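Local coordinates for protein endo-beta-mannanase (Opitutaceae bacterium TAV5, PDB 7BOB) that hydrolyses beta-1,4-mannosidic linkages as a homotrimeric exo-mannosidase of glycoside hydrolase family 5, probably helping to break down mannan-derived sugars in the termite hindgut, at residues C29-W34 with F60-D65; A474-N479 with F515-R520; W174-T179 with A230-D235; A301-C306 with E352-F357. All coordinates share one frame; numbering follows the deposited sequence.

Contact 1: residues C29-W34 with F60-D65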
loop_
_atom_site.group_PDB
_atom_site.type_symbol
_atom_site.label_atom_id
_atom_site.label_comp_id
_atom_site.label_asym_id
_atom_site.label_seq_id
_atom_site.Cartn_x
_atom_site.Cartn_y
_atom_site.Cartn_z
ATOM N N CYS A 29 2.971 -38.704 10.636
ATOM C CA CYS A 29 1.839 -37.856 10.986
ATOM C C CYS A 29 2.161 -36.372 11.086
ATOM O O CYS A 29 1.243 -35.590 11.351
ATOM C CB CYS A 29 1.246 -38.324 12.331
ATOM S SG CYS A 29 2.499 -38.447 13.668
ATOM N N GLY A 30 3.424 -35.958 10.916
ATOM C CA GLY A 30 3.793 -34.570 11.086
ATOM C C GLY A 30 3.166 -33.924 12.308
ATOM O O GLY A 30 3.229 -34.466 13.416
ATOM N N VAL A 31 2.507 -32.782 12.088
ATOM C CA VAL A 31 1.965 -31.950 13.154
ATOM C C VAL A 31 0.824 -32.594 13.922
ATOM O O VAL A 31 0.373 -32.016 14.916
ATOM C CB VAL A 31 1.433 -30.615 12.592
ATOM C CG1 VAL A 31 2.546 -29.816 11.974
ATOM C CG2 VAL A 31 0.296 -30.873 11.582
ATOM N N GLU A 32 0.304 -33.732 13.463
ATOM C CA GLU A 32 -0.757 -34.432 14.180
ATOM C C GLU A 32 -0.211 -35.403 15.231
ATOM O O GLU A 32 -0.956 -36.272 15.686
ATOM C CB GLU A 32 -1.669 -35.181 13.190
ATOM C CG GLU A 32 -2.441 -34.257 12.182
ATOM C CD GLU A 32 -3.253 -33.163 12.891
ATOM O OE1 GLU A 32 -3.954 -33.512 13.864
ATOM O OE2 GLU A 32 -3.197 -31.959 12.490
ATOM N N MET A 33 1.060 -35.250 15.633
ATOM C CA MET A 33 1.735 -36.233 16.487
ATOM C C MET A 33 0.953 -36.549 17.758
ATOM O O MET A 33 0.843 -37.714 18.147
ATOM C CB MET A 33 3.126 -35.732 16.867
ATOM C CG MET A 33 3.839 -36.633 17.856
ATOM S SD MET A 33 5.426 -35.953 18.404
ATOM C CE MET A 33 4.859 -34.543 19.365
ATOM N N TRP A 34 0.444 -35.525 18.445
ATOM C CA TRP A 34 -0.239 -35.748 19.710
ATOM C C TRP A 34 -1.513 -36.561 19.532
ATOM O O TRP A 34 -1.886 -37.330 20.434
ATOM C CB TRP A 34 -0.540 -34.416 20.390
ATOM C CG TRP A 34 0.716 -33.667 20.714
ATOM C CD1 TRP A 34 1.177 -32.528 20.103
ATOM C CD2 TRP A 34 1.694 -34.010 21.713
ATOM N NE1 TRP A 34 2.371 -32.139 20.669
ATOM C CE2 TRP A 34 2.711 -33.028 21.657
ATOM C CE3 TRP A 34 1.801 -35.047 22.655
ATOM C CZ2 TRP A 34 3.832 -33.056 22.504
ATOM C CZ3 TRP A 34 2.909 -35.075 23.498
ATOM C CH2 TRP A 34 3.912 -34.086 23.418
ATOM N N PHE A 60 7.054 -29.679 19.979
ATOM C CA PHE A 60 6.045 -28.636 20.047
ATOM C C PHE A 60 4.794 -29.139 20.744
ATOM O O PHE A 60 4.190 -30.133 20.323
ATOM C CB PHE A 60 5.759 -28.134 18.636
ATOM C CG PHE A 60 7.005 -27.838 17.892
ATOM C CD1 PHE A 60 7.707 -26.673 18.143
ATOM C CD2 PHE A 60 7.550 -28.775 17.023
ATOM C CE1 PHE A 60 8.909 -26.401 17.474
ATOM C CE2 PHE A 60 8.733 -28.523 16.370
ATOM C CZ PHE A 60 9.419 -27.336 16.601
ATOM N N VAL A 61 4.421 -28.451 21.818
ATOM C CA VAL A 61 3.195 -28.741 22.550
ATOM C C VAL A 61 2.080 -27.996 21.827
ATOM O O VAL A 61 1.879 -26.796 22.039
ATOM C CB VAL A 61 3.337 -28.332 24.027
ATOM C CG1 VAL A 61 2.099 -28.694 24.829
ATOM C CG2 VAL A 61 4.574 -29.009 24.639
ATOM N N ARG A 62 1.397 -28.674 20.907
ATOM C CA ARG A 62 0.397 -28.003 20.081
ATOM C C ARG A 62 -0.838 -27.705 20.933
ATOM O O ARG A 62 -1.555 -28.626 21.354
ATOM C CB ARG A 62 0.054 -28.843 18.855
ATOM C CG ARG A 62 -0.571 -28.015 17.748
ATOM C CD ARG A 62 -0.792 -28.818 16.468
ATOM N NE ARG A 62 -1.728 -29.923 16.666
ATOM C CZ ARG A 62 -2.354 -30.545 15.674
ATOM N NH1 ARG A 62 -2.152 -30.165 14.418
ATOM N NH2 ARG A 62 -3.195 -31.529 15.931
ATOM N N TRP A 63 -1.066 -26.410 21.186
ATOM C CA TRP A 63 -2.089 -25.925 22.113
ATOM C C TRP A 63 -3.482 -26.503 21.881
ATOM O O TRP A 63 -4.103 -26.940 22.861
ATOM C CB TRP A 63 -2.136 -24.393 22.056
ATOM C CG TRP A 63 -2.842 -23.742 23.201
ATOM C CD1 TRP A 63 -3.447 -24.360 24.256
ATOM C CD2 TRP A 63 -3.006 -22.331 23.412
ATOM N NE1 TRP A 63 -3.984 -23.422 25.108
ATOM C CE2 TRP A 63 -3.728 -22.170 24.610
ATOM C CE3 TRP A 63 -2.621 -21.191 22.697
ATOM C CZ2 TRP A 63 -4.060 -20.917 25.122
ATOM C CZ3 TRP A 63 -2.958 -19.947 23.202
ATOM C CH2 TRP A 63 -3.673 -19.825 24.409
ATOM N N PRO A 64 -4.044 -26.514 20.661
ATOM C CA PRO A 64 -5.376 -27.130 20.496
ATOM C C PRO A 64 -5.430 -28.557 20.998
ATOM O O PRO A 64 -6.451 -28.967 21.572
ATOM C CB PRO A 64 -5.615 -27.070 18.984
ATOM C CG PRO A 64 -4.223 -26.833 18.373
ATOM C CD PRO A 64 -3.535 -25.977 19.383
ATOM N N ASP A 65 -4.352 -29.328 20.807
ATOM C CA ASP A 65 -4.358 -30.710 21.269
ATOM C C ASP A 65 -4.534 -30.772 22.777
ATOM O O ASP A 65 -5.232 -31.654 23.295
ATOM C CB ASP A 65 -3.053 -31.408 20.866
ATOM C CG ASP A 65 -2.919 -31.612 19.364
ATOM O OD1 ASP A 65 -3.904 -31.972 18.692
ATOM O OD2 ASP A 65 -1.796 -31.442 18.855
#

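Contact 2: residues A474-N479 with F515-R520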
loop_
_atom_site.group_PDB
_atom_site.type_symbol
_atom_site.label_atom_id
_atom_site.label_comp_id
_atom_site.label_asym_id
_atom_site.label_seq_id
_atom_site.Cartn_x
_atom_site.Cartn_y
_atom_site.Cartn_z
ATOM N N ALA A 474 26.374 8.437 3.750
ATOM C CA ALA A 474 25.185 9.272 3.616
ATOM C C ALA A 474 24.733 9.841 4.954
ATOM O O ALA A 474 23.698 9.417 5.479
ATOM C CB ALA A 474 24.046 8.474 2.975
ATOM N N PRO A 475 25.467 10.783 5.545
ATOM C CA PRO A 475 24.964 11.432 6.761
ATOM C C PRO A 475 23.607 12.066 6.503
ATOM O O PRO A 475 23.268 12.433 5.378
ATOM C CB PRO A 475 26.027 12.487 7.084
ATOM C CG PRO A 475 27.029 12.430 5.953
ATOM C CD PRO A 475 26.873 11.122 5.271
ATOM N N ASP A 476 22.818 12.162 7.560
ATOM C CA ASP A 476 21.388 12.397 7.418
ATOM C C ASP A 476 21.087 13.889 7.453
ATOM O O ASP A 476 21.316 14.533 8.485
ATOM C CB ASP A 476 20.630 11.668 8.522
ATOM C CG ASP A 476 19.141 11.969 8.528
ATOM O OD1 ASP A 476 18.608 12.473 7.510
ATOM O OD2 ASP A 476 18.503 11.665 9.567
ATOM N N PRO A 477 20.548 14.467 6.379
ATOM C CA PRO A 477 20.263 15.914 6.398
ATOM C C PRO A 477 19.254 16.304 7.461
ATOM O O PRO A 477 19.322 17.423 7.991
ATOM C CB PRO A 477 19.732 16.192 4.986
ATOM C CG PRO A 477 20.118 14.979 4.168
ATOM C CD PRO A 477 20.142 13.826 5.118
ATOM N N VAL A 478 18.322 15.409 7.804
ATOM C CA VAL A 478 17.346 15.721 8.844
ATOM C C VAL A 478 18.040 15.961 10.180
ATOM O O VAL A 478 17.543 16.720 11.019
ATOM C CB VAL A 478 16.273 14.610 8.917
ATOM C CG1 VAL A 478 15.448 14.699 10.207
ATOM C CG2 VAL A 478 15.339 14.734 7.709
ATOM N N ASN A 479 19.221 15.383 10.386
ATOM C CA ASN A 479 19.957 15.626 11.618
ATOM C C ASN A 479 21.254 16.381 11.375
ATOM O O ASN A 479 22.186 16.289 12.185
ATOM C CB ASN A 479 20.223 14.311 12.336
ATOM C CG ASN A 479 18.963 13.756 12.983
ATOM O OD1 ASN A 479 18.481 14.308 13.970
ATOM N ND2 ASN A 479 18.395 12.704 12.393
ATOM N N PHE A 515 20.147 8.537 -2.875
ATOM C CA PHE A 515 20.612 9.517 -1.915
ATOM C C PHE A 515 19.666 9.470 -0.736
ATOM O O PHE A 515 18.480 9.162 -0.891
ATOM C CB PHE A 515 20.686 10.923 -2.559
ATOM C CG PHE A 515 21.603 10.966 -3.755
ATOM C CD1 PHE A 515 21.116 10.710 -5.025
ATOM C CD2 PHE A 515 22.964 11.180 -3.598
ATOM C CE1 PHE A 515 21.965 10.692 -6.125
ATOM C CE2 PHE A 515 23.810 11.173 -4.692
ATOM C CZ PHE A 515 23.302 10.932 -5.960
ATOM N N LEU A 516 20.198 9.738 0.447
ATOM C CA LEU A 516 19.434 9.445 1.650
ATOM C C LEU A 516 18.205 10.338 1.714
ATOM O O LEU A 516 18.294 11.555 1.522
ATOM C CB LEU A 516 20.297 9.619 2.901
ATOM C CG LEU A 516 19.817 8.846 4.138
ATOM C CD1 LEU A 516 20.054 7.335 3.985
ATOM C CD2 LEU A 516 20.505 9.365 5.401
ATOM N N ARG A 517 17.054 9.709 1.962
ATOM C CA ARG A 517 15.749 10.349 1.945
ATOM C C ARG A 517 15.446 10.973 0.589
ATOM O O ARG A 517 14.603 11.854 0.497
ATOM C CB ARG A 517 15.616 11.405 3.049
ATOM C CG ARG A 517 15.909 10.898 4.452
ATOM C CD ARG A 517 15.618 12.003 5.446
ATOM N NE ARG A 517 16.011 11.664 6.812
ATOM C CZ ARG A 517 15.179 11.134 7.715
ATOM N NH1 ARG A 517 13.916 10.867 7.379
ATOM N NH2 ARG A 517 15.605 10.867 8.954
ATOM N N GLY A 518 16.126 10.530 -0.471
ATOM C CA GLY A 518 15.843 11.061 -1.786
ATOM C C GLY A 518 16.360 12.457 -2.033
ATOM O O GLY A 518 16.015 13.053 -3.061
ATOM N N MET A 519 17.171 13.006 -1.125
ATOM C CA MET A 519 17.654 14.373 -1.253
ATOM C C MET A 519 19.177 14.390 -1.319
ATOM O O MET A 519 19.868 13.561 -0.702
ATOM C CB MET A 519 17.183 15.241 -0.091
ATOM C CG MET A 519 15.682 15.455 -0.108
ATOM S SD MET A 519 15.136 16.662 1.104
ATOM C CE MET A 519 15.352 15.734 2.641
ATOM N N ARG A 520 19.684 15.351 -2.078
ATOM C CA ARG A 520 21.101 15.575 -2.245
ATOM C C ARG A 520 21.429 17.000 -1.820
ATOM O O ARG A 520 20.608 17.911 -1.970
ATOM C CB ARG A 520 21.498 15.317 -3.688
ATOM C CG ARG A 520 22.961 15.153 -3.889
ATOM C CD ARG A 520 23.230 14.529 -5.217
ATOM N NE ARG A 520 24.634 14.672 -5.559
ATOM C CZ ARG A 520 25.107 14.574 -6.790
ATOM N NH1 ARG A 520 24.272 14.346 -7.803
ATOM N NH2 ARG A 520 26.407 14.708 -7.001
#

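Contact 3: residues W174-T179 with A230-D235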
loop_
_atom_site.group_PDB
_atom_site.type_symbol
_atom_site.label_atom_id
_atom_site.label_comp_id
_atom_site.label_asym_id
_atom_site.label_seq_id
_atom_site.Cartn_x
_atom_site.Cartn_y
_atom_site.Cartn_z
ATOM N N TRP A 174 2.492 -9.198 26.773
ATOM C CA TRP A 174 2.155 -10.614 26.669
ATOM C C TRP A 174 3.352 -11.479 27.016
ATOM O O TRP A 174 3.216 -12.522 27.683
ATOM C CB TRP A 174 1.679 -10.920 25.257
ATOM C CG TRP A 174 1.262 -12.327 25.029
ATOM C CD1 TRP A 174 0.001 -12.840 25.177
ATOM C CD2 TRP A 174 2.085 -13.401 24.567
ATOM N NE1 TRP A 174 -0.003 -14.170 24.843
ATOM C CE2 TRP A 174 1.263 -14.542 24.468
ATOM C CE3 TRP A 174 3.435 -13.511 24.229
ATOM C CZ2 TRP A 174 1.749 -15.780 24.049
ATOM C CZ3 TRP A 174 3.918 -14.743 23.809
ATOM C CH2 TRP A 174 3.078 -15.858 23.719
ATOM N N CYS A 175 4.537 -11.044 26.576
ATOM C CA CYS A 175 5.765 -11.785 26.829
ATOM C C CYS A 175 6.095 -11.787 28.317
ATOM O O CYS A 175 6.455 -12.823 28.879
ATOM C CB CYS A 175 6.906 -11.175 26.006
ATOM S SG CYS A 175 8.518 -11.958 26.193
ATOM N N ARG A 176 5.953 -10.626 28.968
ATOM C CA ARG A 176 6.094 -10.549 30.418
ATOM C C ARG A 176 5.124 -11.493 31.111
ATOM O O ARG A 176 5.509 -12.221 32.034
ATOM C CB ARG A 176 5.862 -9.112 30.907
ATOM C CG ARG A 176 6.347 -8.837 32.345
ATOM C CD ARG A 176 5.784 -7.522 32.909
ATOM N NE ARG A 176 4.326 -7.500 32.890
ATOM C CZ ARG A 176 3.559 -7.985 33.869
ATOM N NH1 ARG A 176 4.114 -8.522 34.954
ATOM N NH2 ARG A 176 2.236 -7.942 33.765
ATOM N N ARG A 177 3.868 -11.509 30.663
ATOM C CA ARG A 177 2.863 -12.328 31.335
ATOM C C ARG A 177 3.123 -13.814 31.131
ATOM O O ARG A 177 2.965 -14.604 32.066
ATOM C CB ARG A 177 1.470 -11.965 30.842
ATOM C CG ARG A 177 0.966 -10.615 31.343
ATOM C CD ARG A 177 0.555 -10.664 32.805
ATOM N NE ARG A 177 -0.259 -11.837 33.111
ATOM C CZ ARG A 177 -1.589 -11.866 33.075
ATOM N NH1 ARG A 177 -2.280 -10.787 32.752
ATOM N NH2 ARG A 177 -2.234 -12.981 33.378
ATOM N N MET A 178 3.509 -14.221 29.921
ATOM C CA MET A 178 3.690 -15.643 29.665
ATOM C C MET A 178 4.980 -16.164 30.292
ATOM O O MET A 178 5.015 -17.291 30.783
ATOM C CB MET A 178 3.682 -15.932 28.168
ATOM C CG MET A 178 2.401 -15.563 27.465
ATOM S SD MET A 178 0.940 -16.192 28.326
ATOM C CE MET A 178 0.058 -14.682 28.672
ATOM N N THR A 179 6.051 -15.369 30.284
ATOM C CA THR A 179 7.237 -15.772 31.029
ATOM C C THR A 179 6.953 -15.784 32.527
ATOM O O THR A 179 7.385 -16.694 33.237
ATOM C CB THR A 179 8.414 -14.842 30.724
ATOM O OG1 THR A 179 8.050 -13.487 31.041
ATOM C CG2 THR A 179 8.842 -14.960 29.261
ATOM N N ALA A 230 13.743 -5.777 25.953
ATOM C CA ALA A 230 12.595 -5.670 25.062
ATOM C C ALA A 230 11.850 -6.980 24.951
ATOM O O ALA A 230 10.716 -6.993 24.463
ATOM C CB ALA A 230 13.022 -5.213 23.668
ATOM N N GLN A 231 12.467 -8.078 25.399
ATOM C CA GLN A 231 11.832 -9.387 25.514
ATOM C C GLN A 231 11.913 -9.787 26.984
ATOM O O GLN A 231 12.782 -10.578 27.390
ATOM C CB GLN A 231 12.501 -10.407 24.593
ATOM C CG GLN A 231 12.257 -10.134 23.097
ATOM C CD GLN A 231 13.031 -11.079 22.193
ATOM O OE1 GLN A 231 13.201 -12.251 22.510
ATOM N NE2 GLN A 231 13.522 -10.568 21.080
ATOM N N PRO A 232 11.024 -9.252 27.815
ATOM C CA PRO A 232 11.154 -9.453 29.260
ATOM C C PRO A 232 11.000 -10.916 29.633
ATOM O O PRO A 232 10.146 -11.630 29.102
ATOM C CB PRO A 232 10.019 -8.607 29.837
ATOM C CG PRO A 232 9.003 -8.578 28.729
ATOM C CD PRO A 232 9.820 -8.480 27.475
ATOM N N GLY A 233 11.853 -11.363 30.545
ATOM C CA GLY A 233 11.771 -12.732 31.004
ATOM C C GLY A 233 12.391 -13.769 30.095
ATOM O O GLY A 233 12.265 -14.962 30.388
ATOM N N ILE A 234 13.064 -13.366 29.013
ATOM C CA ILE A 234 13.662 -14.303 28.063
ATOM C C ILE A 234 15.157 -14.404 28.353
ATOM O O ILE A 234 15.874 -13.399 28.295
ATOM C CB ILE A 234 13.413 -13.860 26.613
ATOM C CG1 ILE A 234 11.907 -13.875 26.307
ATOM C CG2 ILE A 234 14.188 -14.760 25.653
ATOM C CD1 ILE A 234 11.336 -15.260 26.269
ATOM N N ASP A 235 15.638 -15.606 28.680
ATOM C CA ASP A 235 17.052 -15.761 29.007
ATOM C C ASP A 235 17.909 -15.994 27.777
ATOM O O ASP A 235 19.076 -15.604 27.766
ATOM C CB ASP A 235 17.271 -16.934 29.990
ATOM C CG ASP A 235 16.429 -16.804 31.239
ATOM O OD1 ASP A 235 16.742 -15.947 32.092
ATOM O OD2 ASP A 235 15.424 -17.535 31.355
#

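Contact 4: residues A301-C306 with E352-F357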
loop_
_atom_site.group_PDB
_atom_site.type_symbol
_atom_site.label_atom_id
_atom_site.label_comp_id
_atom_site.label_asym_id
_atom_site.label_seq_id
_atom_site.Cartn_x
_atom_site.Cartn_y
_atom_site.Cartn_z
ATOM N N ALA A 301 30.148 -24.047 5.296
ATOM C CA ALA A 301 30.402 -22.629 5.494
ATOM C C ALA A 301 29.602 -22.065 6.673
ATOM O O ALA A 301 30.165 -21.416 7.563
ATOM C CB ALA A 301 30.089 -21.852 4.207
ATOM N N ILE A 302 28.294 -22.308 6.719
ATOM C CA ILE A 302 27.494 -21.513 7.645
ATOM C C ILE A 302 27.655 -21.955 9.093
ATOM O O ILE A 302 27.581 -21.116 9.998
ATOM C CB ILE A 302 26.017 -21.521 7.229
ATOM C CG1 ILE A 302 25.475 -22.939 7.245
ATOM C CG2 ILE A 302 25.846 -20.846 5.856
ATOM C CD1 ILE A 302 24.171 -23.044 7.999
ATOM N N LEU A 303 27.885 -23.258 9.350
ATOM C CA LEU A 303 27.965 -23.712 10.739
ATOM C C LEU A 303 29.192 -23.158 11.457
ATOM O O LEU A 303 29.033 -22.602 12.558
ATOM C CB LEU A 303 27.902 -25.241 10.798
ATOM C CG LEU A 303 26.542 -25.793 10.364
ATOM C CD1 LEU A 303 26.571 -27.328 10.356
ATOM C CD2 LEU A 303 25.430 -25.259 11.285
ATOM N N PRO A 304 30.424 -23.263 10.923
ATOM C CA PRO A 304 31.546 -22.599 11.621
ATOM C C PRO A 304 31.360 -21.085 11.718
ATOM O O PRO A 304 31.670 -20.494 12.763
ATOM C CB PRO A 304 32.778 -22.985 10.778
ATOM C CG PRO A 304 32.356 -24.188 9.978
ATOM C CD PRO A 304 30.875 -24.000 9.724
ATOM N N ALA A 305 30.827 -20.441 10.674
ATOM C CA ALA A 305 30.567 -19.007 10.770
ATOM C C ALA A 305 29.539 -18.698 11.858
ATOM O O ALA A 305 29.711 -17.755 12.642
ATOM C CB ALA A 305 30.115 -18.461 9.414
ATOM N N CYS A 306 28.465 -19.488 11.943
ATOM C CA CYS A 306 27.535 -19.289 13.050
ATOM C C CYS A 306 28.215 -19.479 14.391
ATOM O O CYS A 306 27.928 -18.743 15.343
ATOM C CB CYS A 306 26.331 -20.210 12.917
ATOM S SG CYS A 306 25.255 -19.555 11.627
ATOM N N GLU A 352 25.545 -35.038 5.956
ATOM C CA GLU A 352 26.346 -35.705 6.992
ATOM C C GLU A 352 27.201 -34.727 7.783
ATOM O O GLU A 352 27.517 -34.985 8.949
ATOM C CB GLU A 352 27.264 -36.784 6.385
ATOM C CG GLU A 352 26.660 -37.568 5.204
ATOM C CD GLU A 352 26.659 -36.751 3.893
ATOM O OE1 GLU A 352 27.505 -35.829 3.750
ATOM O OE2 GLU A 352 25.801 -37.007 3.015
ATOM N N TYR A 353 27.556 -33.586 7.188
ATOM C CA TYR A 353 28.454 -32.677 7.887
ATOM C C TYR A 353 27.852 -32.154 9.183
ATOM O O TYR A 353 28.594 -31.905 10.140
ATOM C CB TYR A 353 28.841 -31.487 7.013
ATOM C CG TYR A 353 29.729 -30.549 7.776
ATOM C CD1 TYR A 353 31.022 -30.945 8.150
ATOM C CD2 TYR A 353 29.280 -29.296 8.166
ATOM C CE1 TYR A 353 31.854 -30.105 8.866
ATOM C CE2 TYR A 353 30.105 -28.436 8.881
ATOM C CZ TYR A 353 31.396 -28.853 9.234
ATOM O OH TYR A 353 32.232 -28.017 9.947
ATOM N N PHE A 354 26.531 -31.926 9.230
ATOM C CA PHE A 354 25.940 -31.524 10.506
ATOM C C PHE A 354 26.270 -32.534 11.605
ATOM O O PHE A 354 26.561 -32.152 12.744
ATOM C CB PHE A 354 24.425 -31.356 10.395
ATOM C CG PHE A 354 23.779 -30.956 11.697
ATOM C CD1 PHE A 354 24.332 -29.938 12.467
ATOM C CD2 PHE A 354 22.653 -31.619 12.168
ATOM C CE1 PHE A 354 23.763 -29.566 13.669
ATOM C CE2 PHE A 354 22.072 -31.254 13.382
ATOM C CZ PHE A 354 22.617 -30.229 14.134
ATOM N N VAL A 355 26.237 -33.829 11.282
ATOM C CA VAL A 355 26.563 -34.838 12.286
ATOM C C VAL A 355 28.008 -34.677 12.735
ATOM O O VAL A 355 28.306 -34.690 13.934
ATOM C CB VAL A 355 26.294 -36.255 11.747
ATOM C CG1 VAL A 355 26.729 -37.315 12.782
ATOM C CG2 VAL A 355 24.816 -36.422 11.402
ATOM N N GLU A 356 28.917 -34.480 11.772
ATOM C CA GLU A 356 30.333 -34.335 12.104
ATOM C C GLU A 356 30.554 -33.059 12.903
ATOM O O GLU A 356 31.280 -33.058 13.909
ATOM C CB GLU A 356 31.176 -34.358 10.820
ATOM C CG GLU A 356 32.680 -34.097 10.999
ATOM C CD GLU A 356 33.373 -33.639 9.709
ATOM O OE1 GLU A 356 32.888 -34.003 8.606
ATOM O OE2 GLU A 356 34.389 -32.894 9.789
ATOM N N PHE A 357 29.884 -31.972 12.500
ATOM C CA PHE A 357 30.037 -30.700 13.199
ATOM C C PHE A 357 29.479 -30.780 14.618
ATOM O O PHE A 357 30.055 -30.208 15.552
ATOM C CB PHE A 357 29.353 -29.578 12.395
ATOM C CG PHE A 357 29.304 -28.251 13.110
ATOM C CD1 PHE A 357 30.311 -27.313 12.927
ATOM C CD2 PHE A 357 28.236 -27.933 13.958
ATOM C CE1 PHE A 357 30.260 -26.075 13.583
ATOM C CE2 PHE A 357 28.175 -26.703 14.620
ATOM C CZ PHE A 357 29.192 -25.776 14.433
#

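Contact 1: residues C29-W34 with F60-D65
Near the C-terminal end of strand 56-62, second in the family 5 (beta/alpha)8 barrel, R62 and F60 receive E32 and W34 from the loop and short helix after the first strand. R62 meets E32 in an end-on salt bridge: NH1 reaches OE2 at 2.8 Å and NH2 reaches OE1 at 3.0 Å. The carboxylate is turned 65° from the guanidinium plane, and both nitrogens approach it from above its own plane. A bend at chi3 (63°) in R62 brings its other edge to D65 in a second salt bridge, where NE bonds OD2 at 2.7 Å and NH2 bonds OD1, completing a three-residue network. Over the centre of one guanidinium face sits V31 O, 3.2 Å from R62 CZ but badly angled for a hydrogen bond. The W34 indole supplies the second link: NE1 donates to F60 O at 2.7 Å (N-H...O 162°), in the ring plane, while CD1 lies 3.4 Å from D65 OD2. Four hydrogen bonds from three nitrogens fix the rotation of the buried guanidinium; two carboxylates, with E32 OE1 and D65 OD1 5.1 Å apart, probably favour the charged arginine, which in turn offsets them.

Contact 2: residues A474-N479 with F515-R520
D476 and R517 form a salt bridge between the loop after strand 469-473 and the turn joining strands 508-512 and 520-525 of the C-terminal domain. The arginine grips side-on: NE reaches OD1 at 2.8 Å, nearly straight at 169°, and NH2 reaches OD2 at 3.1 Å. The planes are tilted 26° apart, and both oxygens are met on the syn side, somewhat out of the carboxylate plane. From the other face, V478 N reaches OD1 at 3.0 Å, an Asx turn, and N479 ND2 reaches OD2. Packing on the arginine comes from V478 CG2, over the rim of one guanidinium face and 3.3 Å from R517 NE, and from F451 in a cation-pi contact. Among apolar groups, L516 CB touches A474 CB at 3.9 Å, and P477 CD lies 4.5 Å from L516 CD2. That methyl also approaches A474 O closely, at 3.2 Å. A second subunit borders the site, its N246 ND2 bonded to R517 O and its N333 N to N479 OD1. Two donors on each carboxylate oxygen would probably favour the aspartate anion; the Asx turn shapes its own loop, and the arginine ties the 515-520 loop to it.

Contact 3: residues W174-T179 with A230-D235
Apolar packing carries most of this contact, with C175 and T179 on the helix facing P232, G233 and I234 in the loop. The C175 thiol lies at the centre of the packing. With chi1 at 180° its SG points opposite the backbone N and out toward the loop, where it lies 3.9 Å from P232 CD and equally far from I234 CG1. One position along, the P232 ring rests against the backbone and base of R176, its CG 3.7 Å from R176 N. The guanidinium of R176 plays no part in this, being paired with E173. One turn further on, T179 CG2 meets I234 CD1 at 3.9 Å.

Polar atoms also come close, although no hydrogen bond crosses between the segments. P232 O approaches C175 SG at 3.3 Å and T179 OG1 at 3.4 Å. A chi1 of 58° turns the T179 hydroxyl back on its own helix, where C175 O and R176 O lie within 3.0 Å of OG1.

Q231 to I234 form a type II beta turn, closed by I234 N bonding Q231 O, with P232 and G233 at its corners. The turn sets G233 (phi 80°), which has no side chain, with its bare backbone against T179.

In the barrel, helix 168-183 follows strand 151-154, while the loop leads into strand 237-241. T179 and I234 both touch I191 of strand 191-192, I234 also touches L153 of strand 151-154, and R183 from the end of the helix bonds G233 O and pairs with D235.

Contact 4: residues A301-C306 with E352-F357
L303 sets its CB over the middle of one face of the F357 ring, 3.7 Å from the centroid and 10° off the normal, a CH-pi contact. With CG anti to the backbone N (chi1 173°), the F357 ring is placed under L303, and its CZ comes 3.7 Å from L303 O. Beyond CB the leucine runs on between the aromatic side chains. Its CD1 reaches F354 CD1 at 4.0 Å and Y353 CE2 at the same distance, approaching each of those two rings obliquely, and it also touches the base of F357 at CG. The L303 and Y353 side chains run alongside each other, pointing opposite ways.

These are the helices that follow the seventh and eighth strands of the (beta/alpha)8 barrel, neighbours in its outer layer. Their local axes run 27° from parallel and come no closer than 11.0 Å, a separation filled by side chains. Inward, F354 meets F282 edge-to-face and packs on Y314 and W316 of strand 311-316, while F357 meets Y314 edge-to-face.

P304 stands beside L303 where helix 292-309 kinks, the proline N making no bond to the preceding turn. Its ring faces the end of the tyrosine, P304 CG lying 3.8 Å from Y353 OH, and P304 N lies obliquely by the F357 ring, 3.9 Å from CE1.

Contacts 1, 3 and 4 belong to the (beta/alpha)8 barrel, whereas contact 2 lies in the C-terminal domain. Contact 1 stands near the C-terminal ends of the barrel strands, the side where family 5 enzymes have their active site. Contact 3 packs a loop just before the sixth strand, and contact 4 joins two outer helices. Contacts 1 and 3 approach to about 6 Å between nearest atoms, though their centres are 24 Å apart; contact 4 is about 29 Å from contact 1, centre to centre. Contact 2, about 50 Å from contact 1 between centres, instead touches loops that follow barrel strands in a second subunit of the trimer.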